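Local coordinates for protein sulfotransferase (Mus musculus, PDB 5X2B) that probably transfers sulfo groups from PAPS to acceptor molecules, and binds the nucleotide product adenosine-3'-5'-diphosphate, at residues 52-57 / 205-210; 106-111 / 154-159. One frame throughout, in Å; residues are numbered along the deposited sequence.

Interaction 1: 52-57 / 205-210; sequences IERIPD and ARSTSF. With A3P (adenosine-3'-5'-diphosphate), chain M.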
# COMPACT_ATOMS: atom_id res chain seq x y z
N ILE A 52 7.14 4.60 -9.38
CA ILE A 52 7.54 5.96 -9.20
C ILE A 52 9.03 6.10 -9.54
O ILE A 52 9.38 6.78 -10.49
CB ILE A 52 7.27 6.40 -7.78
CG1 ILE A 52 5.79 6.24 -7.48
CG2 ILE A 52 7.71 7.80 -7.61
CD1 ILE A 52 4.93 6.95 -8.45
N GLU A 53 9.92 5.41 -8.81
CA GLU A 53 11.38 5.52 -9.02
C GLU A 53 11.78 5.41 -10.50
O GLU A 53 12.78 5.98 -10.91
CB GLU A 53 12.08 4.41 -8.27
CG GLU A 53 11.78 4.41 -6.79
CD GLU A 53 12.93 3.86 -5.92
OE1 GLU A 53 13.89 4.62 -5.68
OE2 GLU A 53 12.89 2.69 -5.45
N ARG A 54 11.01 4.66 -11.28
CA ARG A 54 11.33 4.47 -12.68
C ARG A 54 10.97 5.65 -13.54
O ARG A 54 11.34 5.70 -14.70
CB ARG A 54 10.61 3.26 -13.24
CG ARG A 54 11.08 1.98 -12.69
CD ARG A 54 12.55 1.96 -12.74
NE ARG A 54 13.04 0.60 -12.59
CZ ARG A 54 14.12 0.11 -13.18
NH1 ARG A 54 14.86 0.87 -13.97
NH2 ARG A 54 14.46 -1.14 -12.96
N ILE A 55 10.20 6.57 -13.00
CA ILE A 55 10.01 7.86 -13.66
C ILE A 55 11.34 8.66 -13.72
O ILE A 55 11.98 8.88 -12.69
CB ILE A 55 8.94 8.70 -12.94
CG1 ILE A 55 7.63 7.93 -12.86
CG2 ILE A 55 8.69 9.99 -13.66
CD1 ILE A 55 6.37 8.82 -12.66
N PRO A 56 11.75 9.10 -14.92
CA PRO A 56 13.10 9.67 -15.11
C PRO A 56 13.30 11.16 -14.71
O PRO A 56 12.47 11.99 -15.08
CB PRO A 56 13.34 9.50 -16.62
CG PRO A 56 12.03 8.99 -17.22
CD PRO A 56 10.97 9.12 -16.17
N ASP A 57 14.39 11.45 -13.98
CA ASP A 57 14.79 12.82 -13.67
C ASP A 57 13.61 13.62 -13.22
O ASP A 57 13.50 14.80 -13.51
CB ASP A 57 15.42 13.50 -14.89
CG ASP A 57 16.61 12.75 -15.42
OD1 ASP A 57 17.35 12.13 -14.62
OD2 ASP A 57 16.79 12.76 -16.66
N ALA A 205 7.29 0.17 -18.27
CA ALA A 205 6.47 -1.02 -18.34
C ALA A 205 7.41 -2.23 -18.38
O ALA A 205 7.35 -3.10 -17.52
CB ALA A 205 5.60 -0.96 -19.57
N ARG A 206 8.29 -2.24 -19.38
CA ARG A 206 9.39 -3.21 -19.46
C ARG A 206 10.05 -3.37 -18.06
O ARG A 206 9.95 -4.43 -17.44
CB ARG A 206 10.37 -2.73 -20.57
CG ARG A 206 11.44 -3.75 -21.05
CD ARG A 206 12.19 -3.31 -22.37
NE ARG A 206 12.99 -4.39 -23.00
CZ ARG A 206 13.79 -4.24 -24.06
NH1 ARG A 206 13.93 -3.05 -24.65
NH2 ARG A 206 14.47 -5.27 -24.54
N SER A 207 10.64 -2.32 -17.53
CA SER A 207 11.38 -2.44 -16.27
C SER A 207 10.56 -2.92 -15.06
O SER A 207 11.10 -3.48 -14.09
CB SER A 207 12.01 -1.10 -15.98
OG SER A 207 11.24 -0.09 -16.62
N THR A 208 9.24 -2.75 -15.09
CA THR A 208 8.49 -2.98 -13.85
C THR A 208 7.64 -4.25 -13.83
O THR A 208 6.95 -4.50 -12.84
CB THR A 208 7.58 -1.78 -13.49
OG1 THR A 208 6.68 -1.50 -14.57
CG2 THR A 208 8.42 -0.57 -13.23
N SER A 209 7.67 -5.06 -14.87
CA SER A 209 6.88 -6.29 -14.88
C SER A 209 7.22 -7.15 -13.66
O SER A 209 8.38 -7.29 -13.25
CB SER A 209 7.13 -7.10 -16.16
OG SER A 209 8.33 -7.85 -16.06
N PHE A 210 6.18 -7.72 -13.08
CA PHE A 210 6.35 -8.58 -11.93
C PHE A 210 7.61 -9.44 -11.99
O PHE A 210 8.47 -9.37 -11.12
CB PHE A 210 5.17 -9.52 -11.85
CG PHE A 210 5.33 -10.55 -10.80
CD1 PHE A 210 4.97 -10.28 -9.50
CD2 PHE A 210 5.88 -11.78 -11.10
CE1 PHE A 210 5.13 -11.22 -8.51
CE2 PHE A 210 6.04 -12.72 -10.12
CZ PHE A 210 5.67 -12.44 -8.82
P1 A3P M . 0.55 -11.73 -4.42
O1P A3P M . 1.61 -12.30 -5.34
O2P A3P M . 0.61 -12.34 -3.00
O3P A3P M . -0.83 -12.11 -4.96
P2 A3P M . 2.76 -5.08 -1.53
O4P A3P M . 3.49 -5.70 -0.46
O5P A3P M . 1.79 -4.09 -0.95
O6P A3P M . 3.69 -4.29 -2.48
O5' A3P M . 1.90 -6.25 -2.29
C5' A3P M . 2.34 -7.54 -2.66
C4' A3P M . 1.64 -8.12 -3.81
O4' A3P M . 2.05 -7.40 -4.94
C3' A3P M . 1.97 -9.53 -4.11
O3' A3P M . 0.75 -10.21 -4.39
C2' A3P M . 2.82 -9.47 -5.26
O2' A3P M . 2.67 -10.72 -5.94
C1' A3P M . 2.32 -8.29 -5.99
N9 A3P M . 3.21 -7.60 -7.00
C8 A3P M . 4.41 -7.04 -6.75
N7 A3P M . 4.92 -6.51 -7.87
C5 A3P M . 4.04 -6.71 -8.86
C6 A3P M . 4.01 -6.40 -10.22
N6 A3P M . 5.11 -5.72 -10.85
N1 A3P M . 2.96 -6.73 -10.95
C2 A3P M . 1.93 -7.37 -10.39
N3 A3P M . 1.93 -7.70 -9.10
C4 A3P M . 2.95 -7.39 -8.30
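Arg54 lays one flat face of its guanidinium over the CB of Ser207, and no hydrogen bond joins the two segments. Ser207 CB sits over the centre of the group, 3.7 Å from Arg54 CZ, so the charged plane meets a carbon and not the hydroxyl. The arginine chain bends at chi2 (-47°), which turns it along the end of helix 198-208. Nearer its root, Arg54 CG lies 3.7 Å from Thr208 CG2, and these two side chains run past each other in opposite directions. The threonine hydroxyl is used within its own helix: Thr208 OG1 bonds to Ile204 O. With chi1 at 58°, the hydroxyl points back to Ile204 and the methyl meets the arginine.

The helix end also serves the nucleotide. Thr208 O is 3.0 Å from N6 of the bound adenine, and Phe210 N is 3.2 Å from the same N6. The Phe210 ring turns an edge to the base, with CD1 3.7 Å from C5 of the ligand. Ser209 is the N-cap of the next helix, 210-214, and its OG bonds to Glu212 N. The contact thus joins the end of helix 45-53 to that of helix 198-208, whose Ala205 and Thr208 pack on Phe181 of helix 181-191.

Interaction 2: 106-111 / 154-159; sequences IIYIVR and FDHVLS. With A3P (adenosine-3'-5'-diphosphate), chain M.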
# COMPACT_ATOMS: atom_id res chain seq x y z
N ILE A 106 -2.06 12.83 -2.63
CA ILE A 106 -2.04 11.42 -2.29
C ILE A 106 -2.24 10.53 -3.50
O ILE A 106 -2.97 10.87 -4.42
CB ILE A 106 -3.13 11.13 -1.33
CG1 ILE A 106 -3.00 12.14 -0.22
CG2 ILE A 106 -3.03 9.68 -0.80
CD1 ILE A 106 -1.73 11.99 0.55
N ILE A 107 -1.55 9.40 -3.51
CA ILE A 107 -1.96 8.31 -4.35
C ILE A 107 -2.24 7.14 -3.48
O ILE A 107 -1.35 6.66 -2.78
CB ILE A 107 -0.90 7.89 -5.30
CG1 ILE A 107 -0.54 9.08 -6.17
CG2 ILE A 107 -1.43 6.74 -6.18
CD1 ILE A 107 0.74 8.87 -6.97
N TYR A 108 -3.49 6.71 -3.50
CA TYR A 108 -3.94 5.60 -2.69
C TYR A 108 -4.25 4.50 -3.67
O TYR A 108 -5.08 4.70 -4.55
CB TYR A 108 -5.20 5.96 -1.97
CG TYR A 108 -5.71 4.85 -1.09
CD1 TYR A 108 -6.59 3.89 -1.58
CD2 TYR A 108 -5.29 4.74 0.21
CE1 TYR A 108 -7.05 2.86 -0.77
CE2 TYR A 108 -5.75 3.74 1.04
CZ TYR A 108 -6.62 2.79 0.55
OH TYR A 108 -7.08 1.77 1.37
N ILE A 109 -3.60 3.35 -3.54
CA ILE A 109 -3.82 2.28 -4.50
C ILE A 109 -4.75 1.27 -3.84
O ILE A 109 -4.77 1.17 -2.60
CB ILE A 109 -2.48 1.66 -5.00
CG1 ILE A 109 -2.79 0.47 -5.90
CG2 ILE A 109 -1.57 1.23 -3.84
CD1 ILE A 109 -1.54 -0.26 -6.36
N VAL A 110 -5.54 0.55 -4.64
CA VAL A 110 -6.52 -0.37 -4.09
C VAL A 110 -6.85 -1.57 -4.93
O VAL A 110 -6.98 -1.47 -6.15
CB VAL A 110 -7.88 0.26 -3.93
CG1 VAL A 110 -8.58 0.24 -5.25
CG2 VAL A 110 -8.68 -0.51 -2.88
N ARG A 111 -7.11 -2.68 -4.24
CA ARG A 111 -7.21 -4.00 -4.84
C ARG A 111 -8.34 -4.80 -4.13
O ARG A 111 -8.65 -4.57 -2.99
CB ARG A 111 -5.85 -4.69 -4.68
CG ARG A 111 -5.87 -6.19 -4.92
CD ARG A 111 -4.61 -6.88 -4.36
NE ARG A 111 -4.29 -8.08 -5.12
CZ ARG A 111 -3.25 -8.89 -4.89
NH1 ARG A 111 -2.40 -8.65 -3.87
NH2 ARG A 111 -3.05 -9.93 -5.70
N PHE A 154 -11.64 -2.80 5.43
CA PHE A 154 -12.75 -1.96 5.00
C PHE A 154 -12.58 -0.55 5.51
O PHE A 154 -12.78 0.38 4.79
CB PHE A 154 -14.09 -2.55 5.45
CG PHE A 154 -14.35 -3.96 4.95
CD1 PHE A 154 -15.06 -4.18 3.78
CD2 PHE A 154 -13.87 -5.05 5.65
CE1 PHE A 154 -15.32 -5.46 3.33
CE2 PHE A 154 -14.09 -6.32 5.21
CZ PHE A 154 -14.82 -6.54 4.05
N ASP A 155 -12.20 -0.40 6.75
CA ASP A 155 -11.96 0.89 7.29
C ASP A 155 -10.90 1.65 6.53
O ASP A 155 -11.07 2.83 6.27
CB ASP A 155 -11.52 0.74 8.72
CG ASP A 155 -12.62 0.21 9.58
OD1 ASP A 155 -13.73 0.10 9.00
OD2 ASP A 155 -12.41 -0.04 10.81
N HIS A 156 -9.82 0.99 6.18
CA HIS A 156 -8.75 1.68 5.50
C HIS A 156 -9.29 2.39 4.29
O HIS A 156 -9.12 3.59 4.04
CB HIS A 156 -7.70 0.69 5.04
CG HIS A 156 -6.37 1.33 4.81
ND1 HIS A 156 -5.94 1.70 3.57
CD2 HIS A 156 -5.43 1.73 5.69
CE1 HIS A 156 -4.74 2.28 3.68
NE2 HIS A 156 -4.40 2.30 4.96
N VAL A 157 -9.94 1.59 3.52
CA VAL A 157 -10.33 2.01 2.23
C VAL A 157 -11.30 3.16 2.36
O VAL A 157 -11.26 4.16 1.61
CB VAL A 157 -11.03 0.80 1.60
CG1 VAL A 157 -11.56 1.11 0.24
CG2 VAL A 157 -10.07 -0.34 1.51
N LEU A 158 -12.20 3.02 3.32
CA LEU A 158 -13.34 3.93 3.42
C LEU A 158 -12.90 5.31 3.81
O LEU A 158 -13.20 6.30 3.16
CB LEU A 158 -14.35 3.42 4.43
CG LEU A 158 -15.23 2.29 3.87
CD1 LEU A 158 -16.17 1.66 4.96
CD2 LEU A 158 -16.07 2.72 2.67
N SER A 159 -12.18 5.34 4.89
CA SER A 159 -11.62 6.55 5.39
C SER A 159 -11.05 7.25 4.20
O SER A 159 -11.28 8.43 3.97
CB SER A 159 -10.50 6.22 6.38
OG SER A 159 -9.53 5.32 5.82
P1 A3P M . 0.55 -11.73 -4.42
O1P A3P M . 1.61 -12.30 -5.34
O2P A3P M . 0.61 -12.34 -3.00
O3P A3P M . -0.83 -12.11 -4.96
P2 A3P M . 2.76 -5.08 -1.53
O4P A3P M . 3.49 -5.70 -0.46
O5P A3P M . 1.79 -4.09 -0.95
O6P A3P M . 3.69 -4.29 -2.48
O5' A3P M . 1.90 -6.25 -2.29
C5' A3P M . 2.34 -7.54 -2.66
C4' A3P M . 1.64 -8.12 -3.81
O4' A3P M . 2.05 -7.40 -4.94
C3' A3P M . 1.97 -9.53 -4.11
O3' A3P M . 0.75 -10.21 -4.39
C2' A3P M . 2.82 -9.47 -5.26
O2' A3P M . 2.67 -10.72 -5.94
C1' A3P M . 2.32 -8.29 -5.99
N9 A3P M . 3.21 -7.60 -7.00
C8 A3P M . 4.41 -7.04 -6.75
N7 A3P M . 4.92 -6.51 -7.87
C5 A3P M . 4.04 -6.71 -8.86
C6 A3P M . 4.01 -6.40 -10.22
N6 A3P M . 5.11 -5.72 -10.85
N1 A3P M . 2.96 -6.73 -10.95
C2 A3P M . 1.93 -7.37 -10.39
N3 A3P M . 1.93 -7.70 -9.10
C4 A3P M . 2.95 -7.39 -8.30
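Tyr108 and His156 meet through a very short hydrogen bond, 2.5 Å between Tyr108 OH and His156 ND1. They join strand 105-110 to helix 153-161 in the P-loop-type alpha/beta fold of the sulfotransferases, built on a parallel sheet with strand order 2-3-1-4-5. The imidazole comes in at the tyrosine edge, with ND1 in the plane of the phenol. The rings meet rim to rim, their planes 28° apart, and Tyr108 CE2 is 3.2 Å from His156 CE1. With CG anti to the backbone N (chi1 -179°), the tyrosine reaches out from the strand to the helix.

This buried side is tightly packed. Tyr108 OH also lies 3.4 Å from Val157 CA and 3.7 Å from Val157 CG2. Trp160 stacks on the Tyr108 ring, and His156 NE2 bonds to His89 O, so both imidazole nitrogens have partners. A phenylalanine here would probably leave His156 ND1 without its hydroxyl partner and make the imidazole less firmly held in its rotation.

Away from this pair the contact is looser. The Val110 side chain comes no nearer to 154-159 than 4.5 Å. Leu158 points away from the strand and is partly exposed, while exposed Asp155 forms a salt bridge with Lys266. Beyond the strand, the extended Arg111 reaches the nucleotide. Its NH2 donates an in-plane hydrogen bond to O3P of the 3'-phosphate, 3.2 Å long with an N-H...O angle of 170°.

Interactions 1 and 2 do not touch, but both reach the same adenosine-3'-5'-diphosphate. Their centres are 23 Å apart and their nearest atoms about 5 Å. Interaction 1 meets the adenine and interaction 2 the 3'-phosphate; within the ligand, N6 and P1 are 9.9 Å apart. In interaction 1, Thr208 does both, its CG2 meeting Arg54 and its O lying near N6; in interaction 2 the jobs are split, with Tyr108 meeting the helix and Arg111 the phosphate. Phe210 follows Thr208 by two residues, and Arg111 follows Tyr108 by three. Lys42, Ser43, His46, Arg240, Lys241 and Gly242 supply further hydrogen bonds to the ligand. Both segments of interaction 2 fall between those of interaction 1 in the sequence.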